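PDB 1H70: N(G),N(G)-dimethylarginine dimethylaminohydrolase from Pseudomonas aeruginosa, which hydrolyses N(omega),N(omega)-dimethyl-L-arginine and N(omega)-methyl-L-arginine, inhibitors of nitric oxide synthase, to L-citrulline and dimethylamine or methylamine. Local coordinates for residues 44-49 and 210-215; 154-159 and 185-190; 12-17 and 55-60. The protein carries 1 engineered substitution. All coordinates share one frame; numbering follows the deposited sequence.

Interaction 1 of 3, residues 44-49 and 210-215; sequences QTCDVD and NERVIM
The guanidinium of Arg212 lies flat against the backbone of the 44-49 loop. Cys46 CA sits over one face, 3.6 Å above the plane and displaced toward the rim, and Asp47 N lies over that same face. At an edge, in the plane, is the carbonyl of Asn210, whose O accepts a hydrogen bond from Arg212 NH2 at 2.9 Å. This bond within 210-215 helps fix the rotation of the group. Arg212 NH1 forms a salt bridge with Asp47 OD2 at 2.9 Å. The carboxylate stands almost perpendicular to the guanidinium, at 89°, and OD2 is met from above its own plane. Thr45 O approaches obliquely and accepts two weak hydrogen bonds, from Arg212 NE at 3.1 Å and NH1 at 3.0 Å. The arginine chain bends at chi2 (-85°), and the approach of Cys46 SG to Arg212 CG, 3.3 Å, is short and probably strained. Ile214 CD1 meets Cys46 SG at an ordinary 4.1 Å. The side-chain amide of Asn210 also reaches the loop: ND2 donates to Cys46 O at 3.1 Å, almost in line with the carbonyl bond, while OD1 accepts from Phe3 N. The 44-49 loop links helix 29-43 to strand 49-53. The partner segment runs from the hairpin bend after strand 207-209 into strand 212-216. Cys46 and Val48 rest on Val209, Ile214 packs on Ile207, and Thr45 and Arg212 touch strand 232-236.

Interaction 2 of 3, residues 154-159 and 185-190; sequences SVVRLE and KPEFQD
Strand 152-157 is an outer strand of a three-stranded sheet, and the edge turned from strand 125-130 meets the 3-10 segment 186-188 and Lys185 just before it. The link combines one direct hydrogen bond, a water bridge and apolar packing. Lys185 NZ donates to Arg157 O at 2.8 Å, tilted 27° from the carbonyl plane. The lysine chain bends early, at chi2 (-85°), and then runs extended to bring the ammonium to the strand edge. Water 1 completes the junction. It accepts from Arg157 N at 2.9 Å and from Lys185 NZ, also at 2.9 Å, and donates to Glu187 OE1 at 3.1 Å. Lys185 thus takes the Arg157 O directly, and the N is reached through the water. Val156 CG2 makes the apolar contact, approaching Phe188 CZ obliquely at 4.1 Å, and Val156 CG1 lies near Lys185 CE at 4.2 Å. The CG1 methyl of Val156 also lies against the carboxylate, 3.6 Å from Glu187 OE1. The turn itself is tied up at Lys185 O, which Phe188 N and Gln189 NE2 reach from opposite faces of the carbonyl plane. On its other edge the strand pairs through Val156 with Ile128 and Glu130 of strand 125-130. Tyr127 of that strand touches Val156 and meets the Phe188 ring edge-to-face. The Arg157 guanidinium turns to Glu130 in a salt bridge, and Val155 faces helix 136-148.

Interaction 3 of 3, residues 12-17 and 55-60; sequences ARSLVD and PDERFP
Glu57 receives the start of the 3-10 turn 13-16 in its carboxylate, while Glu57 itself sits in a type I beta turn running from Asp56 to Phe59. Both carboxylate oxygens use their syn lone pairs on consecutive backbone amides. Arg13 N donates to OE2 of Glu57 at 2.8 Å, and Ser14 N donates to Glu57 OE1 at 3.0 Å. A bend at chi2 (-62°) folds the glutamate back to this position. The Arg13 guanidinium stacks on the carboxylate, with planes 14° apart and Glu57 OE2 over its centre. This is a long salt bridge, Arg13 NH2 to Glu57 OE2 3.7 Å, that rests on charge alone, since no N-H points at the oxygen. Ser14 adds a third bond, OG to Glu57 O at 2.9 Å. Pro60 fits against the same serine, with its CB 3.2 Å from Ser14 O. Ala12 CB lies beside the carboxylate, 3.5 Å from Glu57 OE2. In the next shell, Asp56 OD1 accepts from Arg58 N in an Asx turn. Arg58 also grips the Asp56 carboxylate side-on, with NE to OD1 and NH2 to OD2, which would steady the turn. Asp56, Arg58 and Phe59 rest on Ile92 of helix 89-100, while Arg13 and Leu15 touch helix 29-43. The two loops border the citrulline pocket: Leu15 packs on Ile244, a pocket residue, and Pro60 directly precedes Asp61, another. Leu15 CA makes a CA-H...O contact with Pro60 O, and water 2 donates to that oxygen at 2.6 Å while accepting from Ala12 N.

How the interactions relate
The three contacts do not touch one another. Interactions 1 and 2 are partly buried, and each brings a loop against a strand or strand end of a different three-stranded sheet (207-209, 212-216 and 232-236 in 1; 119-122, 125-130 and 152-157 in 2). Interaction 3 is a surface contact between two loops. Interactions 2 and 3 lie on opposite sides of the chain's centre, with centres about 34 Å apart. Helix 29-43 connects 1 and 3 along the chain: 12-17 touches it and it leads into 44-49, though the centres are about 27 Å apart. Their chemistry differs. An arginine binds a loop in 1, a lysine and a water serve a strand edge in 2, and a carboxylate binds backbone amides in 3.

Interaction 1 of 3, residues 44-49 and 210-215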
loop_
_atom_site.group_PDB
_atom_site.type_symbol
_atom_site.label_atom_id
_atom_site.label_comp_id
_atom_site.label_asym_id
_atom_site.label_seq_id
_atom_site.Cartn_x
_atom_site.Cartn_y
_atom_site.Cartn_z
ATOM N N GLN A 44 16.340 -4.391 0.498
ATOM C CA GLN A 44 17.724 -4.138 0.117
ATOM C C GLN A 44 18.223 -5.088 -0.980
ATOM O O GLN A 44 19.281 -4.833 -1.575
ATOM C CB GLN A 44 18.642 -4.296 1.337
ATOM C CG GLN A 44 18.664 -3.131 2.318
ATOM C CD GLN A 44 19.544 -3.423 3.539
ATOM O OE1 GLN A 44 20.771 -3.182 3.512
ATOM N NE2 GLN A 44 18.951 -3.877 4.593
ATOM N N THR A 45 17.474 -6.160 -1.246
ATOM C CA THR A 45 17.841 -7.117 -2.300
ATOM C C THR A 45 17.089 -6.893 -3.594
ATOM O O THR A 45 17.244 -7.671 -4.546
ATOM C CB THR A 45 17.606 -8.583 -1.871
ATOM O OG1 THR A 45 16.205 -8.902 -1.820
ATOM C CG2 THR A 45 18.142 -8.831 -0.459
ATOM N N CYS A 46 16.312 -5.821 -3.671
ATOM C CA CYS A 46 15.477 -5.587 -4.851
ATOM C C CYS A 46 15.976 -4.513 -5.821
ATOM O O CYS A 46 15.209 -3.992 -6.584
ATOM C CB CYS A 46 14.036 -5.267 -4.418
ATOM S SG CYS A 46 13.241 -6.587 -3.470
ATOM N N ASP A 47 17.252 -4.162 -5.780
ATOM C CA ASP A 47 17.817 -3.185 -6.702
ATOM C C ASP A 47 17.125 -1.822 -6.683
ATOM O O ASP A 47 16.914 -1.188 -7.715
ATOM C CB ASP A 47 17.902 -3.777 -8.105
ATOM C CG ASP A 47 18.800 -4.987 -8.104
ATOM O OD1 ASP A 47 19.615 -5.118 -7.150
ATOM O OD2 ASP A 47 18.691 -5.852 -8.975
ATOM N N VAL A 48 16.837 -1.341 -5.476
ATOM C CA VAL A 48 16.249 -0.012 -5.321
ATOM C C VAL A 48 17.036 0.718 -4.240
ATOM O O VAL A 48 17.725 0.054 -3.447
ATOM C CB VAL A 48 14.787 -0.102 -4.834
ATOM C CG1 VAL A 48 13.883 -0.660 -5.918
ATOM C CG2 VAL A 48 14.667 -1.003 -3.576
ATOM N N ASP A 49 17.029 2.050 -4.203
ATOM C CA ASP A 49 17.626 2.654 -3.003
ATOM C C ASP A 49 16.471 2.911 -2.065
ATOM O O ASP A 49 15.317 2.992 -2.505
ATOM C CB ASP A 49 18.565 3.840 -3.206
ATOM C CG ASP A 49 18.037 4.808 -4.155
ATOM O OD1 ASP A 49 16.873 5.171 -3.882
ATOM O OD2 ASP A 49 18.735 5.264 -5.118
ATOM N N ASN A 210 10.471 -4.984 -8.937
ATOM C CA ASN A 210 11.538 -5.413 -9.829
ATOM C C ASN A 210 11.711 -6.936 -10.009
ATOM O O ASN A 210 12.823 -7.489 -9.994
ATOM C CB ASN A 210 12.848 -4.752 -9.371
ATOM C CG ASN A 210 12.800 -3.225 -9.517
ATOM O OD1 ASN A 210 11.882 -2.684 -10.141
ATOM N ND2 ASN A 210 13.792 -2.523 -8.954
ATOM N N GLU A 211 10.594 -7.599 -10.197
ATOM C CA GLU A 211 10.523 -9.051 -10.423
ATOM C C GLU A 211 10.646 -9.908 -9.166
ATOM O O GLU A 211 10.577 -11.133 -9.241
ATOM C CB GLU A 211 11.407 -9.539 -11.571
ATOM C CG GLU A 211 11.172 -8.899 -12.943
ATOM C CD GLU A 211 9.734 -8.783 -13.464
ATOM O OE1 GLU A 211 8.782 -9.425 -12.971
ATOM O OE2 GLU A 211 9.577 -7.976 -14.426
ATOM N N ARG A 212 10.827 -9.269 -8.009
ATOM C CA ARG A 212 10.777 -9.932 -6.714
ATOM C C ARG A 212 9.348 -9.698 -6.232
ATOM O O ARG A 212 8.726 -8.695 -6.639
ATOM C CB ARG A 212 11.698 -9.294 -5.664
ATOM C CG ARG A 212 12.871 -8.455 -6.219
ATOM C CD ARG A 212 14.035 -9.262 -6.547
ATOM N NE ARG A 212 15.384 -8.738 -6.763
ATOM C CZ ARG A 212 16.030 -8.068 -7.718
ATOM N NH1 ARG A 212 17.337 -7.905 -7.517
ATOM N NH2 ARG A 212 15.469 -7.499 -8.801
ATOM N N VAL A 213 8.807 -10.581 -5.414
ATOM C CA VAL A 213 7.483 -10.322 -4.848
ATOM C C VAL A 213 7.649 -10.544 -3.353
ATOM O O VAL A 213 8.034 -11.639 -2.907
ATOM C CB VAL A 213 6.326 -11.148 -5.420
ATOM C CG1 VAL A 213 5.103 -10.989 -4.512
ATOM C CG2 VAL A 213 5.927 -10.687 -6.814
ATOM N N ILE A 214 7.410 -9.491 -2.579
ATOM C CA ILE A 214 7.549 -9.572 -1.124
ATOM C C ILE A 214 6.175 -9.870 -0.539
ATOM O O ILE A 214 5.200 -9.173 -0.867
ATOM C CB ILE A 214 8.158 -8.285 -0.546
ATOM C CG1 ILE A 214 9.620 -8.145 -1.029
ATOM C CG2 ILE A 214 8.127 -8.323 0.980
ATOM C CD1 ILE A 214 10.270 -6.804 -0.710
ATOM N N MET A 215 6.062 -10.909 0.280
ATOM C CA MET A 215 4.751 -11.293 0.798
ATOM C C MET A 215 4.890 -11.681 2.266
ATOM O O MET A 215 6.013 -11.974 2.720
ATOM C CB MET A 215 4.213 -12.510 0.005
ATOM C CG MET A 215 5.006 -13.766 0.333
ATOM S SD MET A 215 4.378 -15.281 -0.482
ATOM C CE MET A 215 2.771 -15.339 0.218
#

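Interaction 2 of 3, residues 154-159 and 185-190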
loop_
_atom_site.group_PDB
_atom_site.type_symbol
_atom_site.label_atom_id
_atom_site.label_comp_id
_atom_site.label_asym_id
_atom_site.label_seq_id
_atom_site.Cartn_x
_atom_site.Cartn_y
_atom_site.Cartn_z
ATOM N N SER A 154 -10.026 5.230 -12.186
ATOM C CA SER A 154 -11.435 4.846 -12.133
ATOM C C SER A 154 -11.771 4.486 -10.697
ATOM O O SER A 154 -10.844 4.279 -9.906
ATOM C CB SER A 154 -11.719 3.675 -13.078
ATOM O OG SER A 154 -10.915 2.538 -12.777
ATOM N N VAL A 155 -13.062 4.463 -10.357
ATOM C CA VAL A 155 -13.486 4.144 -8.993
ATOM C C VAL A 155 -13.984 2.717 -8.908
ATOM O O VAL A 155 -14.720 2.249 -9.806
ATOM C CB VAL A 155 -14.582 5.111 -8.492
ATOM C CG1 VAL A 155 -15.083 4.756 -7.106
ATOM C CG2 VAL A 155 -14.034 6.520 -8.467
ATOM N N VAL A 156 -13.554 2.020 -7.859
ATOM C CA VAL A 156 -13.997 0.661 -7.584
ATOM C C VAL A 156 -14.812 0.707 -6.299
ATOM O O VAL A 156 -14.352 1.241 -5.295
ATOM C CB VAL A 156 -12.798 -0.312 -7.378
ATOM C CG1 VAL A 156 -13.309 -1.709 -7.004
ATOM C CG2 VAL A 156 -11.958 -0.395 -8.660
ATOM N N ARG A 157 -16.017 0.141 -6.315
ATOM C CA ARG A 157 -16.867 0.168 -5.129
ATOM C C ARG A 157 -16.484 -0.976 -4.195
ATOM O O ARG A 157 -16.197 -2.073 -4.680
ATOM C CB ARG A 157 -18.336 0.051 -5.563
ATOM C CG ARG A 157 -18.741 1.034 -6.664
ATOM C CD ARG A 157 -18.557 2.527 -6.295
ATOM N NE ARG A 157 -18.643 3.334 -7.517
ATOM C CZ ARG A 157 -18.731 4.648 -7.610
ATOM N NH1 ARG A 157 -18.766 5.426 -6.533
ATOM N NH2 ARG A 157 -18.784 5.199 -8.814
ATOM N N LEU A 158 -16.456 -0.753 -2.877
ATOM C CA LEU A 158 -16.130 -1.837 -1.931
ATOM C C LEU A 158 -16.909 -1.685 -0.638
ATOM O O LEU A 158 -17.366 -0.605 -0.304
ATOM C CB LEU A 158 -14.617 -1.946 -1.633
ATOM C CG LEU A 158 -13.954 -0.720 -0.986
ATOM C CD1 LEU A 158 -14.089 -0.756 0.528
ATOM C CD2 LEU A 158 -12.478 -0.611 -1.402
ATOM N N GLU A 159 -17.074 -2.767 0.107
ATOM C CA GLU A 159 -17.829 -2.644 1.352
ATOM C C GLU A 159 -17.223 -3.426 2.499
ATOM O O GLU A 159 -17.413 -3.050 3.660
ATOM C CB GLU A 159 -19.293 -3.098 1.181
ATOM C CG GLU A 159 -20.227 -2.207 0.362
ATOM C CD GLU A 159 -20.355 -0.754 0.833
ATOM O OE1 GLU A 159 -20.581 -0.514 2.036
ATOM O OE2 GLU A 159 -20.245 0.186 -0.001
ATOM N N LYS A 185 -15.315 -9.157 -9.838
ATOM C CA LYS A 185 -15.635 -7.831 -10.377
ATOM C C LYS A 185 -15.446 -7.806 -11.871
ATOM O O LYS A 185 -14.416 -8.244 -12.339
ATOM C CB LYS A 185 -14.670 -6.774 -9.835
ATOM C CG LYS A 185 -14.867 -6.498 -8.369
ATOM C CD LYS A 185 -15.965 -5.476 -8.190
ATOM C CE LYS A 185 -15.974 -4.917 -6.768
ATOM N NZ LYS A 185 -17.086 -3.954 -6.592
ATOM N N PRO A 186 -16.414 -7.261 -12.594
ATOM C CA PRO A 186 -16.329 -7.157 -14.060
ATOM C C PRO A 186 -15.096 -6.396 -14.514
ATOM O O PRO A 186 -14.507 -6.783 -15.530
ATOM C CB PRO A 186 -17.585 -6.384 -14.446
ATOM C CG PRO A 186 -18.541 -6.638 -13.318
ATOM C CD PRO A 186 -17.682 -6.717 -12.077
ATOM N N GLU A 187 -14.718 -5.336 -13.790
ATOM C CA GLU A 187 -13.549 -4.542 -14.183
ATOM C C GLU A 187 -12.249 -5.331 -14.171
ATOM O O GLU A 187 -11.281 -4.889 -14.778
ATOM C CB GLU A 187 -13.206 -3.384 -13.228
ATOM C CG GLU A 187 -14.108 -2.466 -12.470
ATOM C CD GLU A 187 -14.864 -3.046 -11.293
ATOM O OE1 GLU A 187 -14.832 -2.453 -10.189
ATOM O OE2 GLU A 187 -15.582 -4.042 -11.492
ATOM N N PHE A 188 -12.181 -6.428 -13.421
ATOM C CA PHE A 188 -10.913 -7.161 -13.317
ATOM C C PHE A 188 -10.880 -8.489 -14.110
ATOM O O PHE A 188 -9.898 -9.247 -14.023
ATOM C CB PHE A 188 -10.587 -7.467 -11.840
ATOM C CG PHE A 188 -10.492 -6.273 -10.926
ATOM C CD1 PHE A 188 -10.985 -6.362 -9.623
ATOM C CD2 PHE A 188 -9.879 -5.098 -11.320
ATOM C CE1 PHE A 188 -10.906 -5.272 -8.752
ATOM C CE2 PHE A 188 -9.791 -4.017 -10.453
ATOM C CZ PHE A 188 -10.302 -4.102 -9.183
ATOM N N GLN A 189 -11.933 -8.790 -14.864
ATOM C CA GLN A 189 -11.980 -10.076 -15.564
ATOM C C GLN A 189 -10.995 -10.285 -16.725
ATOM O O GLN A 189 -10.795 -11.430 -17.132
ATOM C CB GLN A 189 -13.417 -10.439 -15.979
ATOM C CG GLN A 189 -14.381 -10.619 -14.810
ATOM C CD GLN A 189 -13.880 -11.503 -13.673
ATOM O OE1 GLN A 189 -13.662 -12.713 -13.839
ATOM N NE2 GLN A 189 -13.694 -10.875 -12.479
ATOM N N ASP A 190 -10.365 -9.238 -17.269
ATOM C CA ASP A 190 -9.404 -9.532 -18.330
ATOM C C ASP A 190 -8.015 -9.763 -17.732
ATOM O O ASP A 190 -7.063 -10.045 -18.433
ATOM C CB ASP A 190 -9.444 -8.536 -19.481
ATOM C CG ASP A 190 -10.666 -8.735 -20.396
ATOM O OD1 ASP A 190 -11.340 -9.790 -20.347
ATOM O OD2 ASP A 190 -11.004 -7.839 -21.194
HETATM O O HOH W 1 -17.161 -1.597 -8.299
#

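Interaction 3 of 3, residues 12-17 and 55-60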
loop_
_atom_site.group_PDB
_atom_site.type_symbol
_atom_site.label_atom_id
_atom_site.label_comp_id
_atom_site.label_asym_id
_atom_site.label_seq_id
_atom_site.Cartn_x
_atom_site.Cartn_y
_atom_site.Cartn_z
ATOM N N ALA A 12 6.882 3.611 15.421
ATOM C CA ALA A 12 7.012 4.328 16.689
ATOM C C ALA A 12 6.622 3.412 17.833
ATOM O O ALA A 12 5.973 2.379 17.622
ATOM C CB ALA A 12 6.105 5.534 16.695
ATOM N N ARG A 13 6.970 3.787 19.068
ATOM C CA ARG A 13 6.542 2.972 20.191
ATOM C C ARG A 13 5.026 3.007 20.270
ATOM O O ARG A 13 4.399 2.025 20.709
ATOM C CB ARG A 13 7.119 3.471 21.513
ATOM C CG ARG A 13 8.616 3.204 21.707
ATOM C CD ARG A 13 9.152 3.830 22.996
ATOM N NE ARG A 13 9.089 5.291 22.974
ATOM C CZ ARG A 13 10.016 6.061 22.406
ATOM N NH1 ARG A 13 11.050 5.494 21.812
ATOM N NH2 ARG A 13 9.914 7.384 22.417
ATOM N N SER A 14 4.421 4.127 19.870
ATOM C CA SER A 14 2.956 4.268 19.890
ATOM C C SER A 14 2.214 3.366 18.891
ATOM O O SER A 14 0.985 3.352 18.878
ATOM C CB SER A 14 2.501 5.729 19.731
ATOM O OG SER A 14 2.978 6.261 18.513
ATOM N N LEU A 15 2.958 2.613 18.092
ATOM C CA LEU A 15 2.403 1.627 17.148
ATOM C C LEU A 15 1.441 0.687 17.881
ATOM O O LEU A 15 0.449 0.246 17.312
ATOM C CB LEU A 15 3.513 0.747 16.569
ATOM C CG LEU A 15 3.088 -0.321 15.549
ATOM C CD1 LEU A 15 3.008 0.308 14.171
ATOM C CD2 LEU A 15 4.037 -1.521 15.510
ATOM N N VAL A 16 1.747 0.364 19.140
ATOM C CA VAL A 16 0.886 -0.528 19.911
ATOM C C VAL A 16 -0.542 -0.022 19.986
ATOM O O VAL A 16 -1.466 -0.822 20.172
ATOM C CB VAL A 16 1.406 -0.792 21.333
ATOM C CG1 VAL A 16 2.814 -1.387 21.280
ATOM C CG2 VAL A 16 1.362 0.464 22.175
ATOM N N ASP A 17 -0.708 1.303 19.870
ATOM C CA ASP A 17 -2.004 1.958 19.905
ATOM C C ASP A 17 -2.501 2.354 18.505
ATOM O O ASP A 17 -3.309 3.288 18.364
ATOM C CB ASP A 17 -1.916 3.239 20.767
ATOM C CG ASP A 17 -1.539 2.947 22.209
ATOM O OD1 ASP A 17 -1.965 1.900 22.736
ATOM O OD2 ASP A 17 -0.830 3.700 22.887
ATOM N N PRO A 55 11.031 7.504 13.270
ATOM C CA PRO A 55 9.715 7.307 13.881
ATOM C C PRO A 55 9.118 8.622 14.362
ATOM O O PRO A 55 9.848 9.577 14.667
ATOM C CB PRO A 55 10.005 6.378 15.063
ATOM C CG PRO A 55 11.463 6.536 15.354
ATOM C CD PRO A 55 12.138 6.909 14.056
ATOM N N ASP A 56 7.791 8.695 14.448
ATOM C CA ASP A 56 7.154 9.913 14.974
ATOM C C ASP A 56 6.120 9.410 15.964
ATOM O O ASP A 56 5.105 8.859 15.563
ATOM C CB ASP A 56 6.482 10.732 13.893
ATOM C CG ASP A 56 6.084 12.113 14.378
ATOM O OD1 ASP A 56 5.677 12.270 15.565
ATOM O OD2 ASP A 56 6.216 13.100 13.625
ATOM N N GLU A 57 6.380 9.601 17.252
ATOM C CA GLU A 57 5.476 9.123 18.291
ATOM C C GLU A 57 4.072 9.711 18.269
ATOM O O GLU A 57 3.117 9.098 18.780
ATOM C CB GLU A 57 6.113 9.360 19.681
ATOM C CG GLU A 57 7.386 8.567 19.889
ATOM C CD GLU A 57 7.127 7.071 19.829
ATOM O OE1 GLU A 57 5.985 6.661 20.159
ATOM O OE2 GLU A 57 8.036 6.303 19.452
ATOM N N ARG A 58 3.921 10.890 17.684
ATOM C CA ARG A 58 2.615 11.524 17.615
ATOM C C ARG A 58 1.669 10.785 16.664
ATOM O O ARG A 58 0.494 11.027 16.698
ATOM C CB ARG A 58 2.724 12.959 17.097
ATOM C CG ARG A 58 3.572 13.910 17.921
ATOM C CD ARG A 58 3.681 15.254 17.211
ATOM N NE ARG A 58 4.410 15.092 15.951
ATOM C CZ ARG A 58 4.760 16.081 15.166
ATOM N NH1 ARG A 58 4.470 17.332 15.532
ATOM N NH2 ARG A 58 5.422 15.825 14.041
ATOM N N PHE A 59 2.204 9.923 15.812
ATOM C CA PHE A 59 1.417 9.216 14.812
ATOM C C PHE A 59 1.652 7.705 14.866
ATOM O O PHE A 59 2.494 7.155 14.162
ATOM C CB PHE A 59 1.720 9.750 13.402
ATOM C CG PHE A 59 1.343 11.203 13.218
ATOM C CD1 PHE A 59 2.323 12.190 13.302
ATOM C CD2 PHE A 59 0.031 11.581 12.988
ATOM C CE1 PHE A 59 1.998 13.508 13.156
ATOM C CE2 PHE A 59 -0.306 12.904 12.845
ATOM C CZ PHE A 59 0.684 13.876 12.933
ATOM N N PRO A 60 0.894 7.018 15.716
ATOM C CA PRO A 60 1.023 5.569 15.898
ATOM C C PRO A 60 1.067 4.737 14.605
ATOM O O PRO A 60 1.789 3.738 14.511
ATOM C CB PRO A 60 -0.260 5.224 16.653
ATOM C CG PRO A 60 -0.487 6.442 17.513
ATOM C CD PRO A 60 -0.122 7.620 16.614
HETATM O O HOH W 2 4.205 4.022 13.604
#